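Local coordinates for protein polycyclic ketone monooxygenase (Myceliophthora thermophila, PDB 5MQ6) that catalyses Baeyer-Villiger oxidation of ketones, especially bulky polycyclic ones, inserting one oxygen atom to give esters or lactones with the help of FAD and NADPH, at residues 362-367 against 590-595; 141-146 against 327-332; 287-292 against 437-442; 579-584 against 620-625. All blocks are in the same frame, centred on the assembly; numbering follows the deposited sequence.

How the interactions relate
Interactions 1 and 4 are neighbours on the same side of the chain's centre, their centres about 15 Å apart, and they touch where Phe590 CE2 lies 3.3 Å from Asn625 O. Interaction 2 is about 29 Å from interaction 1 between centres; helices 328-340 and 363-366 follow each other in the chain. Interaction 3 packs helix 279-289 beside edge strand 442-446 of the five-stranded parallel sheet, in the NADPH-binding part, about 47 Å from interaction 4 between centres. Along the chain, 2 closes before 1 and 4 open and 3 before 4, whereas 3 interleaves with 1 and 2, and 1 with 4. All four join parts far apart in sequence; interaction 2 comes nearest a cofactor, FAD.

Interaction 1: residues 362-367 against 590-595; sequences FSAVIG and FASVTG
The short helix 363-366 meets a 3-10 segment that includes 591-593 through Ala364 and Ser592, whose CA atoms are 5.8 Å apart. The key bond runs from Ser592 OG to Ala364 O, 2.8 Å long. It comes in over the carbonyl group and not within its plane, with the donor 46° out of that plane. Ser592 OG sits between its own backbone N and carbonyl carbon (chi1 69°), which turns the hydroxyl to the helix while the methylene of the same residue, Ser592 CB, rests 3.9 Å from Ala364 CB. Leu388 of helix 378-406 touches both of these side chains.

The 3-10 segment belongs to the long connection between helices 573-585 and 616-621. Just beyond it comes Cys596, joined by a disulfide to Cys424, and Lys425 and Tyr600, both NADPH-binding residues, each have side chains about 9 Å from that of Val365. Trp423 NE1 bonds to Ser592 O, and Trp589 NE1 to Ser363 O, which adds two indole links to the same region.

Beside the serine, Val365 CG1 meets Val593 CG2 at 3.7 Å, the two side chains crossing at about a right angle. Val593 holds a chi1 of 137°, away from any staggered position, which points to some strain. Phe590, meanwhile, turns its ring edge to the backbone: CE1 lies 3.5 Å from Val365 O, close to the ring plane, a setting in which the slightly positive ring hydrogens face the oxygen. The helix then stops at Gly367, which has positive phi and whose N bonds to Ser363 O at 2.8 Å.

Interaction 2: residues 141-146 against 327-332; sequences PLLEET and GWQRER
Glu144 and Trp328 slide past each other in opposite directions, the carboxylate and indole planes 26° apart, and Glu144 CB lies 3.7 Å from Trp328 NE1. With CG trans to the backbone N (chi1 -177°) and the chain extended beyond it, Glu144 reaches the start of helix 328-340. There OE1 takes the N-H of the N-cap residue, Gly327, at 2.8 Å on its syn lone pair. A water linked to the same OE1 also accepts from Gln329 N. With an alanine in place of Glu144, Gly327 N would probably lose this acceptor, and the water would keep Gln329 N but not its carboxylate partner.

Gln329 crosses Leu143 at about a right angle. Its OE1 accepts from Leu143 N at 3.2 Å, the donor tilted 23° from the carbonyl plane, while NE2 passes 3.5 Å from Leu143 CD1 and donates to Met140 O and Tyr137 O. Leu143 CB packs 3.8 Å from Trp328 CZ2. A second water joins Gln329 OE1 to Glu144 N and Glu145 OE1. The side chain of Pro141 is about 8 Å from the bound FAD. At the start of each helix a backbone N-H, of Gly327 or Leu143, is thus taken up by a side-chain oxygen from the other segment, a reciprocal capping.

Interaction 3: residues 287-292 against 437-442; sequences KLAKYA and FNLPNV
Ala289, late in helix 279-289, makes most of this contact, since its methyl group points at the segment 437-442 and its carbonyl oxygen takes a bond from it. Ala289 CB lies 3.7 Å from Val442 CG2 and 4.0 Å from Leu439 CD1, so one small methyl fits against two branched side chains. Thr436 and Leu295 also touch this alanine. Ala289 O accepts from Asn441 ND2 at 3.2 Å, with an N-H...O angle of 165°. The donor lies in the carbonyl plane on a lone pair, and the oxygen lies in the Asn441 amide plane.

These pieces belong to the Rossmann-type NADPH domain: helix 279-289 crosses over from strand 271-275 to strand 294-299 in a beta-alpha-beta unit, and Val442 opens strand 442-446, at one edge of the parallel sheet. Thr277, just before the helix, and Thr280, in its first turn, bind NADPH.

Further on, Ala292 N closes on Leu288 O at 2.9 Å, and Ala292 O comes within 3.2 Å of the same Asn441 ND2, a weak bond with an angle of 129°. Asn441 reaches both oxygens from the type I turn 439-442, its CG held between backbone N and carbonyl carbon (chi1 66°). A leucine in place of Asn441 would probably leave Ala289 O without its in-plane donor and bring a branched apolar group against two carbonyls. The backbone of Asn441 also hydrogen-bonds with Leu295 of strand 294-299.

Interaction 4: residues 579-584 against 620-625; sequences WSFEIM and RARSGN
The backbones come closest at Met584 and Arg622, with CA atoms 5.4 Å apart, where helix 573-585 runs past the type I turn from Ala621 to Gly624. Met584 and Arg622 lie side by side, pointing the same way, and Met584 CE is 3.4 Å from Arg622 CG. The same methyl sits 3.8 Å above the centre of the Phe581 ring, a CH-pi contact, so it touches both the ring and the arginine chain.

Arg622 bends at chi3 (75°), which lays its guanidinium group across Ser580, whose CB is 3.1 Å above the plane, toward the rim. The charge is met by Glu577, one turn before Ser580 in helix 573-585, in a salt bridge to NH1, and NE bonds to Ala513 O. Ser580 OG, 3.1 Å from Arg622 NH2, bonds to Glu576 O.

The turn begins at Ala621, within helix 616-621. Beyond it Asn625, held by Ser535 N at its OD1, has its side chain about 10 Å from that of Asn541, an FAD-binding residue. Ile583 pushes CG2 into the curve of the turn, 3.3 Å from Gly624 O and 3.5 Å from Ala621 O. Nearby, a water donates to both Ile583 O and Asn625 O, bridging the helix to the loop after the turn.

Interaction 1: residues 362-367 against 590-595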
loop_
_atom_site.group_PDB
_atom_site.type_symbol
_atom_site.label_atom_id
_atom_site.label_comp_id
_atom_site.label_asym_id
_atom_site.label_seq_id
_atom_site.Cartn_x
_atom_site.Cartn_y
_atom_site.Cartn_z
ATOM N N PHE A 362 -11.391 1.964 13.600
ATOM C CA PHE A 362 -10.613 1.398 12.436
ATOM C C PHE A 362 -10.680 -0.136 12.312
ATOM O O PHE A 362 -10.538 -0.716 11.208
ATOM C CB PHE A 362 -9.172 1.899 12.400
ATOM C CG PHE A 362 -8.550 1.899 11.029
ATOM C CD1 PHE A 362 -8.956 2.822 10.061
ATOM C CD2 PHE A 362 -7.507 1.000 10.715
ATOM C CE1 PHE A 362 -8.368 2.822 8.772
ATOM C CE2 PHE A 362 -6.951 0.978 9.454
ATOM C CZ PHE A 362 -7.361 1.910 8.484
ATOM N N SER A 363 -10.932 -0.784 13.416
ATOM C CA SER A 363 -11.121 -2.240 13.471
ATOM C C SER A 363 -12.266 -2.723 12.545
ATOM O O SER A 363 -12.319 -3.907 12.139
ATOM C CB SER A 363 -11.478 -2.582 14.933
ATOM O OG SER A 363 -12.717 -1.937 15.280
ATOM N N ALA A 364 -13.162 -1.811 12.179
ATOM C CA ALA A 364 -14.205 -2.117 11.209
ATOM C C ALA A 364 -13.600 -2.725 9.969
ATOM O O ALA A 364 -14.188 -3.530 9.336
ATOM C CB ALA A 364 -14.998 -0.833 10.814
ATOM N N VAL A 365 -12.452 -2.240 9.562
ATOM C CA VAL A 365 -11.862 -2.718 8.324
ATOM C C VAL A 365 -10.701 -3.639 8.526
ATOM O O VAL A 365 -10.320 -4.261 7.568
ATOM C CB VAL A 365 -11.448 -1.662 7.312
ATOM C CG1 VAL A 365 -12.705 -1.099 6.627
ATOM C CG2 VAL A 365 -10.555 -0.592 7.944
ATOM N N ILE A 366 -10.126 -3.666 9.720
ATOM C CA ILE A 366 -8.974 -4.519 10.050
ATOM C C ILE A 366 -9.334 -5.845 10.728
ATOM O O ILE A 366 -8.715 -6.868 10.434
ATOM C CB ILE A 366 -8.014 -3.704 10.971
ATOM C CG1 ILE A 366 -7.433 -2.566 10.192
ATOM C CG2 ILE A 366 -6.965 -4.572 11.541
ATOM C CD1 ILE A 366 -6.966 -2.945 8.828
ATOM N N GLY A 367 -10.368 -5.852 11.568
ATOM C CA GLY A 367 -10.681 -7.025 12.384
ATOM C C GLY A 367 -10.508 -6.632 13.834
ATOM O O GLY A 367 -9.869 -5.638 14.144
ATOM N N PHE A 590 -17.103 -7.710 7.365
ATOM C CA PHE A 590 -16.840 -6.684 6.356
ATOM C C PHE A 590 -18.052 -6.047 5.686
ATOM O O PHE A 590 -17.921 -5.168 4.821
ATOM C CB PHE A 590 -15.739 -7.146 5.425
ATOM C CG PHE A 590 -14.482 -7.581 6.176
ATOM C CD1 PHE A 590 -13.544 -6.644 6.593
ATOM C CD2 PHE A 590 -14.276 -8.895 6.515
ATOM C CE1 PHE A 590 -12.429 -7.014 7.359
ATOM C CE2 PHE A 590 -13.124 -9.297 7.229
ATOM C CZ PHE A 590 -12.173 -8.343 7.642
ATOM N N ALA A 591 -19.239 -6.395 6.183
ATOM C CA ALA A 591 -20.431 -5.540 5.944
ATOM C C ALA A 591 -20.211 -4.106 6.386
ATOM O O ALA A 591 -20.859 -3.186 5.867
ATOM C CB ALA A 591 -21.619 -6.095 6.688
ATOM N N SER A 592 -19.291 -3.926 7.347
ATOM C CA SER A 592 -18.794 -2.605 7.684
ATOM C C SER A 592 -18.491 -1.713 6.492
ATOM O O SER A 592 -18.581 -0.524 6.581
ATOM C CB SER A 592 -17.545 -2.709 8.534
ATOM O OG SER A 592 -16.459 -3.212 7.766
ATOM N N VAL A 593 -18.147 -2.280 5.359
ATOM C CA VAL A 593 -17.713 -1.506 4.234
ATOM C C VAL A 593 -18.899 -1.043 3.344
ATOM O O VAL A 593 -18.753 -0.145 2.556
ATOM C CB VAL A 593 -16.613 -2.333 3.561
ATOM C CG1 VAL A 593 -16.692 -2.388 2.069
ATOM C CG2 VAL A 593 -15.267 -1.835 4.077
ATOM N N THR A 594 -20.078 -1.609 3.540
ATOM C CA THR A 594 -21.268 -1.243 2.780
ATOM C C THR A 594 -21.581 0.188 2.704
ATOM O O THR A 594 -21.890 0.675 1.635
ATOM C CB THR A 594 -22.480 -1.830 3.468
ATOM O OG1 THR A 594 -22.252 -3.230 3.557
ATOM C CG2 THR A 594 -23.749 -1.556 2.680
ATOM N N GLY A 595 -21.540 0.855 3.840
ATOM C CA GLY A 595 -21.951 2.237 3.896
ATOM C C GLY A 595 -20.867 3.207 3.482
ATOM O O GLY A 595 -21.106 4.393 3.486
#

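Interaction 2: residues 141-146 against 327-332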
loop_
_atom_site.group_PDB
_atom_site.type_symbol
_atom_site.label_atom_id
_atom_site.label_comp_id
_atom_site.label_asym_id
_atom_site.label_seq_id
_atom_site.Cartn_x
_atom_site.Cartn_y
_atom_site.Cartn_z
ATOM N N PRO A 141 11.796 -1.274 9.015
ATOM C CA PRO A 141 12.194 -2.630 9.325
ATOM C C PRO A 141 13.565 -2.810 9.889
ATOM O O PRO A 141 14.481 -2.057 9.575
ATOM C CB PRO A 141 12.219 -3.348 7.986
ATOM C CG PRO A 141 11.873 -2.361 6.953
ATOM C CD PRO A 141 11.500 -1.053 7.595
ATOM N N LEU A 142 13.716 -3.857 10.682
ATOM C CA LEU A 142 15.042 -4.346 11.082
ATOM C C LEU A 142 15.840 -3.307 11.838
ATOM O O LEU A 142 17.071 -3.245 11.725
ATOM C CB LEU A 142 15.820 -4.875 9.875
ATOM C CG LEU A 142 15.169 -6.057 9.100
ATOM C CD1 LEU A 142 15.781 -6.154 7.680
ATOM C CD2 LEU A 142 15.310 -7.340 9.889
ATOM N N LEU A 143 15.146 -2.533 12.665
ATOM C CA LEU A 143 15.813 -1.515 13.475
ATOM C C LEU A 143 16.795 -2.147 14.447
ATOM O O LEU A 143 17.960 -1.765 14.513
ATOM C CB LEU A 143 14.776 -0.601 14.203
ATOM C CG LEU A 143 14.149 0.406 13.233
ATOM C CD1 LEU A 143 13.240 1.410 13.935
ATOM C CD2 LEU A 143 15.110 1.164 12.329
ATOM N N GLU A 144 16.344 -3.156 15.158
ATOM C CA GLU A 144 17.220 -3.761 16.127
ATOM C C GLU A 144 18.425 -4.401 15.424
ATOM O O GLU A 144 19.510 -4.336 15.954
ATOM C CB GLU A 144 16.520 -4.790 16.935
ATOM C CG GLU A 144 17.444 -5.381 18.025
ATOM C CD GLU A 144 16.713 -6.317 18.969
ATOM O OE1 GLU A 144 15.477 -6.561 18.831
ATOM O OE2 GLU A 144 17.398 -6.854 19.846
ATOM N N GLU A 145 18.228 -4.982 14.235
ATOM C CA GLU A 145 19.280 -5.734 13.548
ATOM C C GLU A 145 20.272 -4.854 12.824
ATOM O O GLU A 145 21.429 -5.237 12.624
ATOM C CB GLU A 145 18.698 -6.726 12.560
ATOM C CG GLU A 145 17.848 -7.772 13.217
ATOM C CD GLU A 145 16.368 -7.391 13.473
ATOM O OE1 GLU A 145 15.856 -6.219 13.558
ATOM O OE2 GLU A 145 15.689 -8.368 13.694
ATOM N N THR A 146 19.863 -3.664 12.443
ATOM C CA THR A 146 20.762 -2.754 11.831
ATOM C C THR A 146 21.437 -1.831 12.867
ATOM O O THR A 146 22.409 -1.145 12.547
ATOM C CB THR A 146 20.039 -1.887 10.852
ATOM O OG1 THR A 146 18.893 -1.323 11.488
ATOM C CG2 THR A 146 19.584 -2.695 9.619
ATOM N N GLY A 327 14.023 -7.945 20.723
ATOM C CA GLY A 327 12.691 -8.244 20.133
ATOM C C GLY A 327 11.746 -7.095 20.388
ATOM O O GLY A 327 10.544 -7.237 20.268
ATOM N N TRP A 328 12.280 -5.916 20.685
ATOM C CA TRP A 328 11.402 -4.820 21.048
ATOM C C TRP A 328 10.466 -4.355 19.938
ATOM O O TRP A 328 9.349 -3.949 20.198
ATOM C CB TRP A 328 12.204 -3.654 21.574
ATOM C CG TRP A 328 13.128 -3.017 20.558
ATOM C CD1 TRP A 328 14.466 -3.254 20.406
ATOM C CD2 TRP A 328 12.783 -1.973 19.637
ATOM N NE1 TRP A 328 14.967 -2.453 19.410
ATOM C CE2 TRP A 328 13.957 -1.652 18.922
ATOM C CE3 TRP A 328 11.603 -1.299 19.336
ATOM C CZ2 TRP A 328 13.980 -0.738 17.894
ATOM C CZ3 TRP A 328 11.634 -0.300 18.293
ATOM C CH2 TRP A 328 12.819 -0.061 17.591
ATOM N N GLN A 329 10.920 -4.405 18.702
ATOM C CA GLN A 329 10.137 -3.819 17.641
ATOM C C GLN A 329 8.837 -4.599 17.336
ATOM O O GLN A 329 7.752 -3.989 17.137
ATOM C CB GLN A 329 11.004 -3.593 16.404
ATOM C CG GLN A 329 10.298 -2.850 15.298
ATOM C CD GLN A 329 11.232 -2.407 14.178
ATOM O OE1 GLN A 329 12.192 -3.115 13.811
ATOM N NE2 GLN A 329 10.952 -1.260 13.621
ATOM N N ARG A 330 8.911 -5.935 17.345
ATOM C CA ARG A 330 7.710 -6.694 17.165
ATOM C C ARG A 330 6.685 -6.439 18.311
ATOM O O ARG A 330 5.505 -6.301 18.113
ATOM C CB ARG A 330 8.103 -8.171 16.923
ATOM C CG ARG A 330 7.001 -9.147 16.992
ATOM C CD ARG A 330 6.233 -9.275 15.693
ATOM N NE ARG A 330 6.906 -9.923 14.553
ATOM C CZ ARG A 330 6.931 -11.229 14.288
ATOM N NH1 ARG A 330 6.451 -12.118 15.152
ATOM N NH2 ARG A 330 7.461 -11.670 13.136
ATOM N N GLU A 331 7.161 -6.294 19.516
ATOM C CA GLU A 331 6.282 -6.013 20.616
ATOM C C GLU A 331 5.634 -4.616 20.424
ATOM O O GLU A 331 4.451 -4.438 20.581
ATOM C CB GLU A 331 7.069 -6.181 21.955
ATOM C CG GLU A 331 6.476 -5.402 23.081
ATOM C CD GLU A 331 7.258 -5.514 24.339
ATOM O OE1 GLU A 331 7.985 -4.540 24.689
ATOM O OE2 GLU A 331 7.167 -6.603 24.915
ATOM N N ARG A 332 6.407 -3.636 19.984
ATOM C CA ARG A 332 5.877 -2.333 19.755
ATOM C C ARG A 332 4.796 -2.266 18.653
ATOM O O ARG A 332 3.820 -1.526 18.758
ATOM C CB ARG A 332 7.041 -1.390 19.445
ATOM C CG ARG A 332 6.692 0.079 19.570
ATOM C CD ARG A 332 7.963 0.887 19.358
ATOM N NE ARG A 332 7.655 2.294 19.535
ATOM C CZ ARG A 332 7.596 2.936 20.687
ATOM N NH1 ARG A 332 7.281 4.198 20.639
ATOM N NH2 ARG A 332 7.827 2.378 21.861
HETATM O O HOH W 1 14.022 -4.785 14.993
HETATM O O HOH W 2 13.350 -5.658 17.500
#

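Interaction 3: residues 287-292 against 437-442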
loop_
_atom_site.group_PDB
_atom_site.type_symbol
_atom_site.label_atom_id
_atom_site.label_comp_id
_atom_site.label_asym_id
_atom_site.label_seq_id
_atom_site.Cartn_x
_atom_site.Cartn_y
_atom_site.Cartn_z
ATOM N N LYS A 287 3.776 22.647 1.237
ATOM C CA LYS A 287 5.076 22.869 0.696
ATOM C C LYS A 287 4.852 23.643 -0.550
ATOM O O LYS A 287 5.650 24.474 -0.838
ATOM C CB LYS A 287 5.785 21.561 0.325
ATOM C CG LYS A 287 5.969 20.663 1.487
ATOM C CD LYS A 287 6.836 21.241 2.573
ATOM C CE LYS A 287 6.873 20.249 3.695
ATOM N NZ LYS A 287 7.599 20.786 4.849
ATOM N N LEU A 288 3.781 23.336 -1.278
ATOM C CA LEU A 288 3.402 24.099 -2.451
ATOM C C LEU A 288 2.992 25.531 -2.115
ATOM O O LEU A 288 3.383 26.449 -2.866
ATOM C CB LEU A 288 2.334 23.429 -3.249
ATOM C CG LEU A 288 2.732 22.085 -3.950
ATOM C CD1 LEU A 288 1.544 21.493 -4.627
ATOM C CD2 LEU A 288 3.857 22.231 -4.993
ATOM N N ALA A 289 2.203 25.698 -1.035
ATOM C CA ALA A 289 1.708 27.011 -0.578
ATOM C C ALA A 289 2.827 27.940 -0.242
ATOM O O ALA A 289 2.723 29.107 -0.460
ATOM C CB ALA A 289 0.803 26.861 0.636
ATOM N N LYS A 290 3.918 27.433 0.272
ATOM C CA LYS A 290 4.973 28.308 0.608
ATOM C C LYS A 290 5.691 28.963 -0.551
ATOM O O LYS A 290 6.417 29.950 -0.343
ATOM C CB LYS A 290 5.970 27.595 1.426
ATOM C CG LYS A 290 7.046 28.516 1.900
ATOM C CD LYS A 290 7.885 27.897 2.963
ATOM C CE LYS A 290 8.661 29.051 3.540
ATOM N NZ LYS A 290 9.786 28.495 4.256
ATOM N N TYR A 291 5.516 28.442 -1.744
ATOM C CA TYR A 291 6.285 28.921 -2.905
ATOM C C TYR A 291 5.483 29.415 -4.019
ATOM O O TYR A 291 5.914 30.329 -4.688
ATOM C CB TYR A 291 7.264 27.831 -3.407
ATOM C CG TYR A 291 8.399 27.778 -2.449
ATOM C CD1 TYR A 291 8.366 26.939 -1.330
ATOM C CD2 TYR A 291 9.462 28.630 -2.593
ATOM C CE1 TYR A 291 9.376 26.934 -0.411
ATOM C CE2 TYR A 291 10.468 28.623 -1.665
ATOM C CZ TYR A 291 10.421 27.793 -0.568
ATOM O OH TYR A 291 11.464 27.860 0.346
ATOM N N ALA A 292 4.336 28.815 -4.268
ATOM C CA ALA A 292 3.561 29.168 -5.422
ATOM C C ALA A 292 2.982 30.528 -5.224
ATOM O O ALA A 292 2.785 30.949 -4.083
ATOM C CB ALA A 292 2.421 28.209 -5.639
ATOM N N PHE A 437 -4.972 26.367 4.434
ATOM C CA PHE A 437 -6.116 27.039 3.839
ATOM C C PHE A 437 -6.450 28.385 4.531
ATOM O O PHE A 437 -7.362 29.073 4.105
ATOM C CB PHE A 437 -7.331 26.167 3.809
ATOM C CG PHE A 437 -7.163 24.943 2.995
ATOM C CD1 PHE A 437 -6.547 23.845 3.525
ATOM C CD2 PHE A 437 -7.591 24.903 1.687
ATOM C CE1 PHE A 437 -6.327 22.703 2.776
ATOM C CE2 PHE A 437 -7.402 23.775 0.914
ATOM C CZ PHE A 437 -6.736 22.681 1.461
ATOM N N ASN A 438 -5.723 28.780 5.586
ATOM C CA ASN A 438 -5.889 30.142 6.100
ATOM C C ASN A 438 -5.036 31.125 5.376
ATOM O O ASN A 438 -5.125 32.280 5.701
ATOM C CB ASN A 438 -5.636 30.191 7.575
ATOM C CG ASN A 438 -6.659 29.414 8.317
ATOM O OD1 ASN A 438 -7.778 29.295 7.859
ATOM N ND2 ASN A 438 -6.282 28.857 9.470
ATOM N N LEU A 439 -4.227 30.684 4.404
ATOM C CA LEU A 439 -3.354 31.564 3.681
ATOM C C LEU A 439 -4.080 32.149 2.471
ATOM O O LEU A 439 -4.924 31.496 1.828
ATOM C CB LEU A 439 -2.101 30.801 3.190
ATOM C CG LEU A 439 -1.187 30.260 4.262
ATOM C CD1 LEU A 439 -0.178 29.239 3.683
ATOM C CD2 LEU A 439 -0.442 31.397 4.926
ATOM N N PRO A 440 -3.773 33.394 2.139
ATOM C CA PRO A 440 -4.519 34.135 1.092
ATOM C C PRO A 440 -4.325 33.626 -0.288
ATOM O O PRO A 440 -5.231 33.740 -1.158
ATOM C CB PRO A 440 -3.878 35.488 1.098
ATOM C CG PRO A 440 -3.142 35.566 2.351
ATOM C CD PRO A 440 -2.681 34.190 2.698
ATOM N N ASN A 441 -3.125 33.105 -0.526
ATOM C CA ASN A 441 -2.814 32.513 -1.846
ATOM C C ASN A 441 -3.349 31.087 -2.074
ATOM O O ASN A 441 -3.120 30.529 -3.147
ATOM C CB ASN A 441 -1.302 32.558 -2.139
ATOM C CG ASN A 441 -0.474 31.686 -1.209
ATOM O OD1 ASN A 441 -0.683 31.664 0.004
ATOM N ND2 ASN A 441 0.524 31.010 -1.771
ATOM N N VAL A 442 -4.065 30.508 -1.107
ATOM C CA VAL A 442 -4.570 29.137 -1.228
ATOM C C VAL A 442 -6.085 29.089 -1.369
ATOM O O VAL A 442 -6.826 29.672 -0.526
ATOM C CB VAL A 442 -4.121 28.310 -0.005
ATOM C CG1 VAL A 442 -4.751 26.865 0.040
ATOM C CG2 VAL A 442 -2.582 28.346 0.134
#

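Interaction 4: residues 579-584 against 620-625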
loop_
_atom_site.group_PDB
_atom_site.type_symbol
_atom_site.label_atom_id
_atom_site.label_comp_id
_atom_site.label_asym_id
_atom_site.label_seq_id
_atom_site.Cartn_x
_atom_site.Cartn_y
_atom_site.Cartn_z
ATOM N N TRP A 579 -9.329 -23.340 3.597
ATOM C CA TRP A 579 -8.893 -22.058 4.122
ATOM C C TRP A 579 -9.892 -21.007 3.569
ATOM O O TRP A 579 -10.374 -20.117 4.302
ATOM C CB TRP A 579 -7.419 -21.800 3.683
ATOM C CG TRP A 579 -6.965 -20.443 4.161
ATOM C CD1 TRP A 579 -6.805 -19.362 3.451
ATOM C CD2 TRP A 579 -6.731 -20.098 5.517
ATOM N NE1 TRP A 579 -6.445 -18.300 4.280
ATOM C CE2 TRP A 579 -6.419 -18.746 5.561
ATOM C CE3 TRP A 579 -6.759 -20.821 6.707
ATOM C CZ2 TRP A 579 -6.141 -18.099 6.710
ATOM C CZ3 TRP A 579 -6.499 -20.164 7.880
ATOM C CH2 TRP A 579 -6.150 -18.833 7.869
ATOM N N SER A 580 -10.277 -21.204 2.281
ATOM C CA SER A 580 -11.217 -20.329 1.604
ATOM C C SER A 580 -12.613 -20.343 2.248
ATOM O O SER A 580 -13.213 -19.259 2.387
ATOM C CB SER A 580 -11.242 -20.534 0.070
ATOM O OG SER A 580 -9.967 -20.622 -0.489
ATOM N N PHE A 581 -13.086 -21.520 2.702
ATOM C CA PHE A 581 -14.325 -21.599 3.484
ATOM C C PHE A 581 -14.112 -20.953 4.853
ATOM O O PHE A 581 -15.011 -20.333 5.392
ATOM C CB PHE A 581 -14.899 -23.025 3.547
ATOM C CG PHE A 581 -15.681 -23.386 2.327
ATOM C CD1 PHE A 581 -15.022 -23.661 1.149
ATOM C CD2 PHE A 581 -17.083 -23.290 2.314
ATOM C CE1 PHE A 581 -15.714 -23.899 -0.031
ATOM C CE2 PHE A 581 -17.807 -23.545 1.136
ATOM C CZ PHE A 581 -17.123 -23.839 -0.053
ATOM N N GLU A 582 -12.916 -21.053 5.426
ATOM C CA GLU A 582 -12.632 -20.260 6.650
ATOM C C GLU A 582 -12.842 -18.762 6.372
ATOM O O GLU A 582 -13.523 -18.087 7.158
ATOM C CB GLU A 582 -11.268 -20.554 7.260
ATOM C CG GLU A 582 -10.830 -19.759 8.441
ATOM C CD GLU A 582 -11.669 -20.033 9.703
ATOM O OE1 GLU A 582 -12.441 -21.010 9.741
ATOM O OE2 GLU A 582 -11.523 -19.242 10.688
ATOM N N ILE A 583 -12.297 -18.260 5.268
ATOM C CA ILE A 583 -12.384 -16.852 4.984
ATOM C C ILE A 583 -13.902 -16.445 4.846
ATOM O O ILE A 583 -14.322 -15.386 5.398
ATOM C CB ILE A 583 -11.585 -16.494 3.727
ATOM C CG1 ILE A 583 -10.041 -16.737 3.963
ATOM C CG2 ILE A 583 -11.991 -15.082 3.209
ATOM C CD1 ILE A 583 -9.381 -15.888 5.062
ATOM N N MET A 584 -14.693 -17.277 4.178
ATOM C CA MET A 584 -16.136 -17.017 3.971
ATOM C C MET A 584 -16.849 -16.850 5.303
ATOM O O MET A 584 -17.684 -15.943 5.470
ATOM C CB MET A 584 -16.788 -18.156 3.254
ATOM C CG MET A 584 -16.436 -18.257 1.790
ATOM S SD MET A 584 -17.258 -19.743 1.105
ATOM C CE MET A 584 -16.324 -20.047 -0.349
ATOM N N ARG A 620 -17.406 -13.955 -3.952
ATOM C CA ARG A 620 -16.828 -12.648 -3.609
ATOM C C ARG A 620 -16.281 -12.615 -2.198
ATOM O O ARG A 620 -15.214 -12.127 -1.958
ATOM C CB ARG A 620 -17.856 -11.566 -3.791
ATOM C CG ARG A 620 -18.190 -11.418 -5.270
ATOM C CD ARG A 620 -18.125 -9.986 -5.776
ATOM N NE ARG A 620 -19.281 -9.280 -5.304
ATOM C CZ ARG A 620 -20.494 -9.414 -5.829
ATOM N NH1 ARG A 620 -20.726 -10.246 -6.864
ATOM N NH2 ARG A 620 -21.497 -8.710 -5.311
ATOM N N ALA A 621 -16.981 -13.225 -1.289
ATOM C CA ALA A 621 -16.541 -13.278 0.046
ATOM C C ALA A 621 -15.194 -14.001 0.169
ATOM O O ALA A 621 -14.436 -13.739 1.089
ATOM C CB ALA A 621 -17.563 -14.034 0.832
ATOM N N ARG A 622 -14.902 -14.922 -0.745
ATOM C CA ARG A 622 -13.674 -15.673 -0.624
ATOM C C ARG A 622 -12.462 -14.761 -0.689
ATOM O O ARG A 622 -11.367 -15.193 -0.278
ATOM C CB ARG A 622 -13.500 -16.617 -1.829
ATOM C CG ARG A 622 -14.389 -17.740 -1.826
ATOM C CD ARG A 622 -14.241 -18.525 -3.132
ATOM N NE ARG A 622 -12.993 -19.312 -3.123
ATOM C CZ ARG A 622 -12.883 -20.641 -3.107
ATOM N NH1 ARG A 622 -13.940 -21.447 -3.103
ATOM N NH2 ARG A 622 -11.679 -21.169 -3.063
ATOM N N SER A 623 -12.588 -13.560 -1.272
ATOM C CA SER A 623 -11.406 -12.754 -1.442
ATOM C C SER A 623 -11.060 -11.864 -0.286
ATOM O O SER A 623 -10.025 -11.199 -0.336
ATOM C CB SER A 623 -11.451 -11.955 -2.766
ATOM O OG SER A 623 -12.355 -10.888 -2.575
ATOM N N GLY A 624 -11.851 -11.887 0.785
ATOM C CA GLY A 624 -11.591 -11.038 1.955
ATOM C C GLY A 624 -10.658 -11.683 2.918
ATOM O O GLY A 624 -9.906 -12.578 2.552
ATOM N N ASN A 625 -10.719 -11.216 4.155
ATOM C CA ASN A 625 -9.776 -11.504 5.173
ATOM C C ASN A 625 -10.412 -12.140 6.389
ATOM O O ASN A 625 -11.612 -12.167 6.564
ATOM C CB ASN A 625 -9.128 -10.189 5.592
ATOM C CG ASN A 625 -7.945 -9.789 4.727
ATOM O OD1 ASN A 625 -7.413 -10.552 4.002
ATOM N ND2 ASN A 625 -7.472 -8.567 4.928
HETATM O O HOH W 3 -13.970 -12.687 5.244
#